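Local structure of cellobiose 2-epimerase (Spirochaeta thermophila DSM 6192, 5ZIG) at residues Asp254-Thr258 and Val284-Thr288; Phe277-Arg282 and Leu331-Pro335; Ala289-Asp293 and Arg336-His340; Phe322-Asn327 and Glu392-Ile397. The protein probably catalyses the reversible epimerisation of cellobiose to 4-O-beta-D-glucopyranosyl-D-mannose. All coordinates share one frame; numbering follows the deposited sequence.

Overall arrangement
Going from the N terminus, contact 1 is the first to close, joining helix 251-269 to the next helix, 275-294, across a short turn. Contact 2 opens at 277-282, inside that loop, and closes at 331-335, so the two cross. Contact 3 begins after contact 1 has closed and ties helix 275-294 to helix 336-352, crossing contact 2. Contact 4 runs from 322-327 to 392-397, crossing contacts 2 and 3 and following contact 1 in series; none nests. Together they link five helices of an alpha/alpha barrel. Phe325 of helix 315-332 touches Met285, Thr288, Leu292 and His340, bringing contacts 1, 3 and 4 together.

Contact 1: Asp254-Thr258 and Val284-Thr288; sequences DIEAT and VMEET
Ile255 CD1 rests on Met285 SD at 3.3 Å. The Met285 chain is bent at its second and third torsions, which curls the thioether back over this methyl, and the same sulfur lies 3.7 Å from Thr258 OG1. Beside the sulfur, Thr258 CG2 packs against Val284 CG1 at 3.5 Å, the two side chains passing in opposite directions. Thr288 CG2 also comes within 3.8 Å of Ile255 CD1, the side chains crossing at about a right angle. Thr258 is fixed from its own helix: with chi1 at 64°, OG1 turns back to the Ile255 carbonyl and donates to a lone pair of Ile255 O at 2.7 Å, while CG2 faces Val284. An alanine in place of Thr258 is likely to open a gap beside Val284 CG1 and leave the Ile255 carbonyl without its side-chain donor. Further out, Phe325 and Ala328 of helix 315-332 and Tyr337 of helix 336-352 also touch Met285, and Asp254 turns its carboxylate to His233 ND1 and Leu234 N. Segments 254-258 and 284-288, on consecutive helices, run at 141° to each other, an antiparallel pairing of the kind that builds the alpha/alpha barrel of this epimerase family. No hydrogen bond spans the seam, so its cohesion is that of buried methyls and a thioether, with the Thr258 hydroxyl satisfied within its own helix.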
loop_
_atom_site.group_PDB
_atom_site.type_symbol
_atom_site.label_atom_id
_atom_site.label_comp_id
_atom_site.label_asym_id
_atom_site.label_seq_id
_atom_site.Cartn_x
_atom_site.Cartn_y
_atom_site.Cartn_z
ATOM N N ASP A 254 -4.885 -5.451 -8.641
ATOM C CA ASP A 254 -4.304 -5.664 -9.963
ATOM C C ASP A 254 -3.424 -4.483 -10.343
ATOM O O ASP A 254 -2.225 -4.648 -10.599
ATOM C CB ASP A 254 -5.398 -5.865 -11.010
ATOM C CG ASP A 254 -5.981 -7.264 -11.007
ATOM O OD1 ASP A 254 -5.663 -8.076 -10.110
ATOM O OD2 ASP A 254 -6.792 -7.549 -11.900
ATOM N N ILE A 255 -3.998 -3.274 -10.346
ATOM C CA ILE A 255 -3.244 -2.103 -10.777
ATOM C C ILE A 255 -2.090 -1.851 -9.807
ATOM O O ILE A 255 -0.952 -1.640 -10.238
ATOM C CB ILE A 255 -4.167 -0.863 -10.980
ATOM C CG1 ILE A 255 -3.437 0.334 -11.615
ATOM C CG2 ILE A 255 -4.779 -0.311 -9.716
ATOM C CD1 ILE A 255 -2.837 0.067 -12.933
ATOM N N GLU A 256 -2.346 -1.961 -8.492
ATOM C CA GLU A 256 -1.262 -1.754 -7.530
ATOM C C GLU A 256 -0.081 -2.686 -7.811
ATOM O O GLU A 256 1.086 -2.263 -7.779
ATOM C CB GLU A 256 -1.774 -1.949 -6.105
ATOM C CG GLU A 256 -0.944 -1.251 -5.034
ATOM C CD GLU A 256 -1.410 -1.584 -3.618
ATOM O OE1 GLU A 256 -2.350 -2.377 -3.464
ATOM O OE2 GLU A 256 -0.825 -1.038 -2.661
ATOM N N ALA A 257 -0.358 -3.949 -8.138
ATOM C CA ALA A 257 0.753 -4.890 -8.274
ATOM C C ALA A 257 1.649 -4.529 -9.453
ATOM O O ALA A 257 2.870 -4.679 -9.366
ATOM C CB ALA A 257 0.243 -6.316 -8.404
ATOM N N THR A 258 1.069 -4.009 -10.545
ATOM C CA THR A 258 1.888 -3.726 -11.721
ATOM C C THR A 258 3.025 -2.772 -11.384
ATOM O O THR A 258 4.169 -3.004 -11.786
ATOM C CB THR A 258 1.042 -3.156 -12.859
ATOM O OG1 THR A 258 0.514 -1.895 -12.457
ATOM C CG2 THR A 258 -0.093 -4.110 -13.216
ATOM N N VAL A 284 -2.013 -7.250 -17.969
ATOM C CA VAL A 284 -2.658 -6.832 -16.725
ATOM C C VAL A 284 -3.008 -5.351 -16.803
ATOM O O VAL A 284 -4.109 -4.932 -16.427
ATOM C CB VAL A 284 -1.747 -7.151 -15.522
ATOM C CG1 VAL A 284 -2.336 -6.626 -14.206
ATOM C CG2 VAL A 284 -1.516 -8.644 -15.417
ATOM N N MET A 285 -2.087 -4.546 -17.325
ATOM C CA MET A 285 -2.323 -3.115 -17.483
ATOM C C MET A 285 -3.417 -2.832 -18.506
ATOM O O MET A 285 -4.273 -1.967 -18.279
ATOM C CB MET A 285 -1.028 -2.419 -17.901
ATOM C CG MET A 285 -0.167 -1.943 -16.760
ATOM S SD MET A 285 -1.094 -0.932 -15.593
ATOM C CE MET A 285 -1.970 0.206 -16.666
ATOM N N GLU A 286 -3.392 -3.544 -19.641
ATOM C CA GLU A 286 -4.424 -3.383 -20.663
ATOM C C GLU A 286 -5.803 -3.763 -20.133
ATOM O O GLU A 286 -6.797 -3.094 -20.443
ATOM C CB GLU A 286 -4.073 -4.211 -21.901
ATOM C CG GLU A 286 -3.092 -3.518 -22.808
ATOM C CD GLU A 286 -2.191 -4.478 -23.593
ATOM O OE1 GLU A 286 -2.076 -5.677 -23.221
ATOM O OE2 GLU A 286 -1.579 -4.006 -24.579
ATOM N N GLU A 287 -5.884 -4.834 -19.336
ATOM C CA GLU A 287 -7.139 -5.191 -18.673
ATOM C C GLU A 287 -7.658 -4.054 -17.796
ATOM O O GLU A 287 -8.872 -3.840 -17.698
ATOM C CB GLU A 287 -6.937 -6.441 -17.817
ATOM C CG GLU A 287 -6.730 -7.716 -18.590
ATOM C CD GLU A 287 -8.003 -8.502 -18.726
ATOM O OE1 GLU A 287 -9.079 -7.865 -18.794
ATOM O OE2 GLU A 287 -7.926 -9.750 -18.750
ATOM N N THR A 288 -6.754 -3.344 -17.117
ATOM C CA THR A 288 -7.151 -2.283 -16.198
ATOM C C THR A 288 -7.629 -1.044 -16.949
ATOM O O THR A 288 -8.592 -0.391 -16.529
ATOM C CB THR A 288 -5.977 -1.928 -15.280
ATOM O OG1 THR A 288 -5.643 -3.060 -14.471
ATOM C CG2 THR A 288 -6.309 -0.726 -14.383
#

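Contact 2: Phe277-Arg282 and Leu331-Pro335; sequences FLSWIR and LFEEP
Arg282 lies across the ring of Phe332, its aliphatic part filling the hollow over one ring face. Arg282 CG sits 3.7 Å from the ring centroid and 17° off the normal, a CH-pi contact, with CB beside it near CZ. Farther along, the chain bends at its third torsion, and the guanidinium carries on over the CD1 side of the ring, its plane tilted 49° from that of the ring; Arg282 NH2 is 3.4 Å from Phe332 CD1. The opposite face of the ring is covered by CB of its own neighbour, Leu331, so the phenyl is clasped between the two. At the ring's edge stands the backbone carbonyl of Leu278, while Leu278 CB approaches Phe332 CE1 at 3.8 Å. Leu331 is the second bump: its CD2 meets Leu278 CD2 at 4.0 Å, and its CD1 points into the shallow notch between Phe277 and Ile281. Thr262 of helix 251-269 touches both Phe277 and Leu331. This is where the end of helix 315-332 in the alpha/alpha barrel leans on helix 275-294; Glu333, with a positive phi of 55°, is the first residue to leave the helical conformation, and the chain then turns to offer Glu334. Glu334 OE2 lies at the guanidinium edge, 3.4 Å from Arg282 NH1, in a salt bridge whose hydrogen bond is weak, the two flat groups almost perpendicular. A water also spans the pair, donating to Glu334 OE1 at 2.9 Å and weakly accepting from Arg282 NH1.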
loop_
_atom_site.group_PDB
_atom_site.type_symbol
_atom_site.label_atom_id
_atom_site.label_comp_id
_atom_site.label_asym_id
_atom_site.label_seq_id
_atom_site.Cartn_x
_atom_site.Cartn_y
_atom_site.Cartn_z
ATOM N N PHE A 277 9.329 -9.433 -18.396
ATOM C CA PHE A 277 8.515 -8.691 -17.439
ATOM C C PHE A 277 7.520 -7.770 -18.147
ATOM O O PHE A 277 6.328 -7.742 -17.806
ATOM C CB PHE A 277 9.403 -7.885 -16.484
ATOM C CG PHE A 277 8.605 -7.058 -15.507
ATOM C CD1 PHE A 277 8.000 -7.655 -14.418
ATOM C CD2 PHE A 277 8.389 -5.709 -15.731
ATOM C CE1 PHE A 277 7.212 -6.906 -13.540
ATOM C CE2 PHE A 277 7.617 -4.952 -14.860
ATOM C CZ PHE A 277 7.027 -5.552 -13.760
ATOM N N LEU A 278 7.990 -7.002 -19.134
ATOM C CA LEU A 278 7.072 -6.189 -19.925
ATOM C C LEU A 278 5.947 -7.036 -20.502
ATOM O O LEU A 278 4.763 -6.730 -20.309
ATOM C CB LEU A 278 7.831 -5.457 -21.038
ATOM C CG LEU A 278 8.880 -4.446 -20.570
ATOM C CD1 LEU A 278 9.539 -3.805 -21.770
ATOM C CD2 LEU A 278 8.282 -3.369 -19.686
ATOM N N SER A 279 6.297 -8.127 -21.193
ATOM C CA SER A 279 5.268 -8.975 -21.798
ATOM C C SER A 279 4.309 -9.525 -20.752
ATOM O O SER A 279 3.103 -9.641 -21.003
ATOM C CB SER A 279 5.916 -10.124 -22.572
ATOM O OG SER A 279 6.820 -9.613 -23.520
ATOM N N TRP A 280 4.824 -9.859 -19.575
ATOM C CA TRP A 280 3.980 -10.360 -18.496
ATOM C C TRP A 280 2.992 -9.298 -18.025
ATOM O O TRP A 280 1.783 -9.541 -17.941
ATOM C CB TRP A 280 4.866 -10.811 -17.342
ATOM C CG TRP A 280 4.152 -11.164 -16.078
ATOM C CD1 TRP A 280 2.888 -11.638 -15.962
ATOM C CD2 TRP A 280 4.677 -11.075 -14.743
ATOM N NE1 TRP A 280 2.584 -11.852 -14.636
ATOM C CE2 TRP A 280 3.670 -11.525 -13.868
ATOM C CE3 TRP A 280 5.911 -10.689 -14.205
ATOM C CZ2 TRP A 280 3.852 -11.589 -12.473
ATOM C CZ3 TRP A 280 6.090 -10.745 -12.818
ATOM C CH2 TRP A 280 5.066 -11.194 -11.975
ATOM N N ILE A 281 3.499 -8.108 -17.715
ATOM C CA ILE A 281 2.704 -7.121 -17.002
ATOM C C ILE A 281 1.759 -6.376 -17.943
ATOM O O ILE A 281 0.690 -5.922 -17.520
ATOM C CB ILE A 281 3.670 -6.182 -16.248
ATOM C CG1 ILE A 281 4.020 -6.790 -14.893
ATOM C CG2 ILE A 281 3.107 -4.776 -16.078
ATOM C CD1 ILE A 281 2.834 -6.928 -13.965
ATOM N N ARG A 282 2.112 -6.267 -19.228
ATOM C CA ARG A 282 1.323 -5.455 -20.157
ATOM C C ARG A 282 -0.145 -5.864 -20.208
ATOM O O ARG A 282 -1.014 -4.981 -20.096
ATOM C CB ARG A 282 1.964 -5.502 -21.551
ATOM C CG ARG A 282 1.679 -4.254 -22.405
ATOM C CD ARG A 282 1.854 -4.520 -23.890
ATOM N NE ARG A 282 3.032 -3.846 -24.433
ATOM C CZ ARG A 282 3.004 -2.682 -25.083
ATOM N NH1 ARG A 282 1.850 -2.054 -25.286
ATOM N NH2 ARG A 282 4.133 -2.150 -25.535
ATOM N N LEU A 331 6.672 2.643 -18.783
ATOM C CA LEU A 331 7.111 1.324 -19.220
ATOM C C LEU A 331 6.936 1.145 -20.721
ATOM O O LEU A 331 7.839 0.642 -21.396
ATOM C CB LEU A 331 6.337 0.229 -18.483
ATOM C CG LEU A 331 6.738 -0.163 -17.071
ATOM C CD1 LEU A 331 5.924 -1.376 -16.650
ATOM C CD2 LEU A 331 8.234 -0.449 -16.976
ATOM N N PHE A 332 5.780 1.532 -21.256
ATOM C CA PHE A 332 5.427 1.214 -22.629
ATOM C C PHE A 332 5.322 2.446 -23.520
ATOM O O PHE A 332 5.071 2.304 -24.722
ATOM C CB PHE A 332 4.116 0.411 -22.649
ATOM C CG PHE A 332 4.156 -0.833 -21.786
ATOM C CD1 PHE A 332 4.882 -1.953 -22.188
ATOM C CD2 PHE A 332 3.496 -0.875 -20.561
ATOM C CE1 PHE A 332 4.929 -3.099 -21.393
ATOM C CE2 PHE A 332 3.548 -2.008 -19.761
ATOM C CZ PHE A 332 4.269 -3.123 -20.178
ATOM N N GLU A 333 5.496 3.639 -22.957
ATOM C CA GLU A 333 5.557 4.886 -23.716
ATOM C C GLU A 333 4.324 5.073 -24.601
ATOM O O GLU A 333 4.407 5.558 -25.734
ATOM C CB GLU A 333 6.848 4.950 -24.536
ATOM C CG GLU A 333 8.093 4.593 -23.738
ATOM C CD GLU A 333 9.361 4.740 -24.560
ATOM O OE1 GLU A 333 10.031 5.790 -24.443
ATOM O OE2 GLU A 333 9.674 3.808 -25.333
ATOM N N GLU A 334 3.168 4.681 -24.076
ATOM C CA GLU A 334 1.911 4.877 -24.783
ATOM C C GLU A 334 1.124 5.977 -24.086
ATOM O O GLU A 334 0.565 5.741 -23.001
ATOM C CB GLU A 334 1.104 3.579 -24.845
ATOM C CG GLU A 334 1.698 2.556 -25.812
ATOM C CD GLU A 334 0.839 1.308 -25.953
ATOM O OE1 GLU A 334 0.133 0.965 -24.976
ATOM O OE2 GLU A 334 0.887 0.665 -27.029
ATOM N N PRO A 335 1.059 7.185 -24.662
ATOM C CA PRO A 335 0.490 8.325 -23.934
ATOM C C PRO A 335 -0.933 8.112 -23.447
ATOM O O PRO A 335 -1.368 8.833 -22.545
ATOM C CB PRO A 335 0.556 9.462 -24.969
ATOM C CG PRO A 335 1.651 9.064 -25.875
ATOM C CD PRO A 335 1.500 7.578 -26.009
HETATM O O HOH W 1 -0.268 -1.505 -23.488
#

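Contact 3: Ala289-Asp293 and Arg336-His340; sequences ARALD and RYLDH
His340 is the wedge between the two helices, and Ala289 and Leu292 receive it. Ala289 CB touches His340 CD2 at 3.6 Å, and Leu292 CD2 lies 3.8 Å from His340 ND1, so two apolar side chains pack against the imidazole. One ring face is covered from its own helix by the Arg336 carbonyl oxygen, and Phe325 of helix 315-332 meets the ring as well. Ala289 CB also reaches the Tyr337 ring, more distantly, at 4.2 Å to CE1. A glycine here, without the imidazole, would probably leave a gap against Ala289 CB and Leu292 CD2 and the Arg336 guanidinium without the CE1 that meets its face. Segments 289-293 and 336-340 run at 48° to each other, on helices that lie side by side in the alpha/alpha barrel with helix 315-332 behind them. Toward solvent the packing gives way to charge. Arg336, its CG trans to the backbone N (chi1 -178°), reaches past the imidazole, its guanidinium turning one face to His340 CE1. Arg336 NH2 donates to Asp293 OD2 at 3.2 Å in a salt bridge, on the syn side, bent at 141° and tilted out of the carboxylate plane.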
loop_
_atom_site.group_PDB
_atom_site.type_symbol
_atom_site.label_atom_id
_atom_site.label_comp_id
_atom_site.label_asym_id
_atom_site.label_seq_id
_atom_site.Cartn_x
_atom_site.Cartn_y
_atom_site.Cartn_z
ATOM N N ALA A 289 -6.966 -0.714 -18.063
ATOM C CA ALA A 289 -7.335 0.445 -18.855
ATOM C C ALA A 289 -8.652 0.225 -19.584
ATOM O O ALA A 289 -9.388 1.187 -19.840
ATOM C CB ALA A 289 -6.218 0.769 -19.851
ATOM N N ARG A 290 -8.957 -1.024 -19.943
ATOM C CA ARG A 290 -10.263 -1.321 -20.518
ATOM C C ARG A 290 -11.352 -1.339 -19.452
ATOM O O ARG A 290 -12.483 -0.925 -19.724
ATOM C CB ARG A 290 -10.222 -2.656 -21.273
ATOM C CG ARG A 290 -9.566 -2.579 -22.660
ATOM C CD ARG A 290 -9.684 -3.905 -23.421
ATOM N NE ARG A 290 -9.145 -5.041 -22.666
ATOM C CZ ARG A 290 -7.981 -5.637 -22.922
ATOM N NH1 ARG A 290 -7.214 -5.221 -23.921
ATOM N NH2 ARG A 290 -7.581 -6.652 -22.173
ATOM N N ALA A 291 -11.033 -1.796 -18.236
ATOM C CA ALA A 291 -12.009 -1.737 -17.152
ATOM C C ALA A 291 -12.344 -0.297 -16.773
ATOM O O ALA A 291 -13.482 -0.013 -16.396
ATOM C CB ALA A 291 -11.488 -2.505 -15.923
ATOM N N LEU A 292 -11.372 0.621 -16.857
ATOM C CA LEU A 292 -11.665 2.024 -16.586
ATOM C C LEU A 292 -12.593 2.597 -17.650
ATOM O O LEU A 292 -13.462 3.432 -17.356
ATOM C CB LEU A 292 -10.365 2.831 -16.528
ATOM C CG LEU A 292 -10.477 4.244 -15.958
ATOM C CD1 LEU A 292 -10.325 4.205 -14.459
ATOM C CD2 LEU A 292 -9.427 5.164 -16.574
ATOM N N ASP A 293 -12.427 2.139 -18.887
ATOM C CA ASP A 293 -13.271 2.591 -19.982
ATOM C C ASP A 293 -14.681 2.030 -19.853
ATOM O O ASP A 293 -15.659 2.784 -19.876
ATOM C CB ASP A 293 -12.632 2.197 -21.314
ATOM C CG ASP A 293 -11.578 3.198 -21.766
ATOM O OD1 ASP A 293 -11.508 4.299 -21.178
ATOM O OD2 ASP A 293 -10.806 2.882 -22.694
ATOM N N ARG A 336 -1.682 7.173 -24.023
ATOM C CA ARG A 336 -3.041 6.932 -23.549
ATOM C C ARG A 336 -3.080 6.548 -22.070
ATOM O O ARG A 336 -4.090 6.795 -21.397
ATOM C CB ARG A 336 -3.707 5.843 -24.399
ATOM C CG ARG A 336 -5.145 5.544 -24.013
ATOM C CD ARG A 336 -6.000 5.190 -25.212
ATOM N NE ARG A 336 -7.365 4.870 -24.807
ATOM C CZ ARG A 336 -8.290 5.782 -24.519
ATOM N NH1 ARG A 336 -7.992 7.074 -24.600
ATOM N NH2 ARG A 336 -9.510 5.403 -24.153
ATOM N N TYR A 337 -2.002 5.961 -21.549
ATOM C CA TYR A 337 -1.955 5.668 -20.121
ATOM C C TYR A 337 -1.973 6.950 -19.301
ATOM O O TYR A 337 -2.597 7.001 -18.235
ATOM C CB TYR A 337 -0.728 4.823 -19.789
ATOM C CG TYR A 337 -0.895 3.380 -20.178
ATOM C CD1 TYR A 337 -1.916 2.606 -19.646
ATOM C CD2 TYR A 337 -0.029 2.789 -21.088
ATOM C CE1 TYR A 337 -2.081 1.273 -20.021
ATOM C CE2 TYR A 337 -0.183 1.475 -21.469
ATOM C CZ TYR A 337 -1.203 0.713 -20.933
ATOM O OH TYR A 337 -1.329 -0.608 -21.328
ATOM N N LEU A 338 -1.335 8.009 -19.805
ATOM C CA LEU A 338 -1.396 9.303 -19.135
ATOM C C LEU A 338 -2.810 9.884 -19.170
ATOM O O LEU A 338 -3.247 10.511 -18.198
ATOM C CB LEU A 338 -0.400 10.273 -19.772
ATOM C CG LEU A 338 1.090 9.951 -19.617
ATOM C CD1 LEU A 338 1.974 11.009 -20.266
ATOM C CD2 LEU A 338 1.447 9.761 -18.132
ATOM N N ASP A 339 -3.526 9.709 -20.291
ATOM C CA ASP A 339 -4.929 10.112 -20.353
ATOM C C ASP A 339 -5.710 9.479 -19.207
ATOM O O ASP A 339 -6.509 10.142 -18.527
ATOM C CB ASP A 339 -5.554 9.697 -21.694
ATOM C CG ASP A 339 -4.956 10.432 -22.901
ATOM O OD1 ASP A 339 -4.501 11.579 -22.747
ATOM O OD2 ASP A 339 -4.941 9.856 -24.010
ATOM N N HIS A 340 -5.467 8.193 -18.985
ATOM C CA HIS A 340 -6.153 7.449 -17.943
ATOM C C HIS A 340 -5.816 8.009 -16.562
ATOM O O HIS A 340 -6.713 8.360 -15.789
ATOM C CB HIS A 340 -5.788 5.964 -18.087
ATOM C CG HIS A 340 -6.364 5.324 -19.324
ATOM N ND1 HIS A 340 -7.613 5.647 -19.824
ATOM C CD2 HIS A 340 -5.864 4.381 -20.158
ATOM C CE1 HIS A 340 -7.859 4.920 -20.901
ATOM N NE2 HIS A 340 -6.815 4.140 -21.123
#

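Contact 4: Phe322-Asn327 and Glu392-Ile397; sequences FVGFLN and EGMRRI
Asn327 and Arg396 are brought together by two different first torsions: Asn327 sets its CG opposite the backbone N (chi1 -172°), while Arg396, at chi1 -74°, reaches extended from CG to NE across to the other helix. Arg396 NH1 donates to Asn327 OD1 at 3.0 Å, fairly straight at 157°, entering on a lone pair in the carbonyl plane although the amide and guanidinium planes stand nearly perpendicular. One water joins Arg396 NH2 to the same OD1, and another joins NH1 to Leu326 O by a weak bond. Within its own helix, Glu392 forms a salt-bridge network with Arg395 and Arg396: OE1 accepts from Arg396 NE at 2.7 Å and from Arg395 NH2, and OE2 from Arg395 NH1. This network holds the guanidinium of Arg396 in place beside Val323, whose CG1 is 3.7 Å from Arg396 NE. Next to this polar row, Gly393 has no CB, and both Phe322 CE2 and Leu326 CD1 come to 3.9 Å from its CA; Ile397 CD1 lies at the edge of the Phe322 ring. A bound ethanediol, probably from the crystallisation liquor, lies near Glu392. The two segments run almost parallel, as neighbouring helices of one layer do in an alpha/alpha barrel. Trp259 of helix 251-269 touches Val323, Asn327, Glu392 and Arg396, while helix 7-31 covers Phe322 and Ile397 and helix 336-352 backs Leu326.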
loop_
_atom_site.group_PDB
_atom_site.type_symbol
_atom_site.label_atom_id
_atom_site.label_comp_id
_atom_site.label_asym_id
_atom_site.label_seq_id
_atom_site.Cartn_x
_atom_site.Cartn_y
_atom_site.Cartn_z
ATOM N N PHE A 322 -4.077 5.629 -10.266
ATOM C CA PHE A 322 -3.293 6.785 -10.704
ATOM C C PHE A 322 -1.804 6.434 -10.841
ATOM O O PHE A 322 -1.200 6.639 -11.904
ATOM C CB PHE A 322 -3.505 7.939 -9.715
ATOM C CG PHE A 322 -2.714 9.153 -10.019
ATOM C CD1 PHE A 322 -2.933 9.867 -11.209
ATOM C CD2 PHE A 322 -1.754 9.607 -9.130
ATOM C CE1 PHE A 322 -2.200 11.006 -11.494
ATOM C CE2 PHE A 322 -1.006 10.740 -9.409
ATOM C CZ PHE A 322 -1.234 11.449 -10.594
ATOM N N VAL A 323 -1.191 5.890 -9.779
ATOM C CA VAL A 323 0.234 5.555 -9.856
ATOM C C VAL A 323 0.466 4.491 -10.910
ATOM O O VAL A 323 1.449 4.541 -11.660
ATOM C CB VAL A 323 0.767 5.123 -8.483
ATOM C CG1 VAL A 323 2.264 4.931 -8.551
ATOM C CG2 VAL A 323 0.431 6.184 -7.454
ATOM N N GLY A 324 -0.481 3.568 -11.045
ATOM C CA GLY A 324 -0.320 2.496 -12.002
ATOM C C GLY A 324 -0.345 2.982 -13.436
ATOM O O GLY A 324 0.389 2.472 -14.280
ATOM N N PHE A 325 -1.185 3.981 -13.728
ATOM C CA PHE A 325 -1.277 4.470 -15.092
ATOM C C PHE A 325 -0.038 5.277 -15.467
ATOM O O PHE A 325 0.425 5.211 -16.610
ATOM C CB PHE A 325 -2.563 5.288 -15.271
ATOM C CG PHE A 325 -3.805 4.442 -15.342
ATOM C CD1 PHE A 325 -3.823 3.290 -16.117
ATOM C CD2 PHE A 325 -4.944 4.796 -14.649
ATOM C CE1 PHE A 325 -4.957 2.499 -16.185
ATOM C CE2 PHE A 325 -6.078 4.024 -14.718
ATOM C CZ PHE A 325 -6.087 2.874 -15.483
ATOM N N LEU A 326 0.506 6.048 -14.517
ATOM C CA LEU A 326 1.756 6.758 -14.761
ATOM C C LEU A 326 2.897 5.784 -15.017
ATOM O O LEU A 326 3.717 5.985 -15.938
ATOM C CB LEU A 326 2.082 7.658 -13.579
ATOM C CG LEU A 326 1.107 8.800 -13.259
ATOM C CD1 LEU A 326 1.593 9.508 -12.007
ATOM C CD2 LEU A 326 0.917 9.805 -14.442
ATOM N N ASN A 327 2.954 4.717 -14.210
ATOM C CA ASN A 327 3.976 3.692 -14.370
ATOM C C ASN A 327 3.873 3.019 -15.731
ATOM O O ASN A 327 4.889 2.701 -16.346
ATOM C CB ASN A 327 3.832 2.649 -13.251
ATOM C CG ASN A 327 4.973 1.658 -13.234
ATOM O OD1 ASN A 327 6.111 1.998 -12.925
ATOM N ND2 ASN A 327 4.668 0.423 -13.570
ATOM N N GLU A 392 4.529 9.691 -5.327
ATOM C CA GLU A 392 4.826 8.992 -6.569
ATOM C C GLU A 392 4.432 9.832 -7.787
ATOM O O GLU A 392 5.184 9.902 -8.764
ATOM C CB GLU A 392 4.106 7.641 -6.592
ATOM C CG GLU A 392 4.796 6.570 -5.726
ATOM C CD GLU A 392 6.135 6.114 -6.301
ATOM O OE1 GLU A 392 6.253 5.963 -7.549
ATOM O OE2 GLU A 392 7.077 5.906 -5.501
ATOM N N GLY A 393 3.252 10.468 -7.751
ATOM C CA GLY A 393 2.859 11.334 -8.859
ATOM C C GLY A 393 3.842 12.470 -9.095
ATOM O O GLY A 393 4.205 12.760 -10.232
ATOM N N MET A 394 4.311 13.103 -8.021
ATOM C CA MET A 394 5.179 14.264 -8.175
ATOM C C MET A 394 6.504 13.870 -8.802
ATOM O O MET A 394 6.977 14.528 -9.740
ATOM C CB MET A 394 5.406 14.932 -6.819
ATOM C CG MET A 394 4.276 15.865 -6.422
ATOM S SD MET A 394 4.660 16.787 -4.929
ATOM C CE MET A 394 4.186 15.586 -3.685
ATOM N N ARG A 395 7.114 12.791 -8.299
ATOM C CA ARG A 395 8.398 12.367 -8.831
ATOM C C ARG A 395 8.272 11.891 -10.265
ATOM O O ARG A 395 9.140 12.179 -11.099
ATOM C CB ARG A 395 8.999 11.264 -7.971
ATOM C CG ARG A 395 10.527 11.288 -7.969
ATOM C CD ARG A 395 11.090 9.946 -7.532
ATOM N NE ARG A 395 10.519 8.823 -8.275
ATOM C CZ ARG A 395 9.679 7.932 -7.759
ATOM N NH1 ARG A 395 9.303 8.032 -6.489
ATOM N NH2 ARG A 395 9.204 6.938 -8.505
ATOM N N ARG A 396 7.207 11.151 -10.567
ATOM C CA ARG A 396 7.061 10.585 -11.899
ATOM C C ARG A 396 6.701 11.658 -12.913
ATOM O O ARG A 396 7.231 11.660 -14.033
ATOM C CB ARG A 396 5.999 9.489 -11.897
ATOM C CG ARG A 396 6.432 8.188 -11.232
ATOM C CD ARG A 396 5.173 7.329 -10.993
ATOM N NE ARG A 396 5.412 6.166 -10.143
ATOM C CZ ARG A 396 5.809 4.981 -10.594
ATOM N NH1 ARG A 396 6.017 4.794 -11.893
ATOM N NH2 ARG A 396 6.005 3.990 -9.745
ATOM N N ILE A 397 5.772 12.555 -12.557
ATOM C CA ILE A 397 5.371 13.592 -13.505
ATOM C C ILE A 397 6.547 14.509 -13.806
ATOM O O ILE A 397 6.807 14.837 -14.971
ATOM C CB ILE A 397 4.140 14.364 -12.992
ATOM C CG1 ILE A 397 2.868 13.566 -13.283
ATOM C CG2 ILE A 397 4.014 15.706 -13.687
ATOM C CD1 ILE A 397 1.602 14.190 -12.679
HETATM O O HOH W 2 5.886 6.880 -14.147
HETATM O O HOH W 3 7.320 1.413 -9.932
#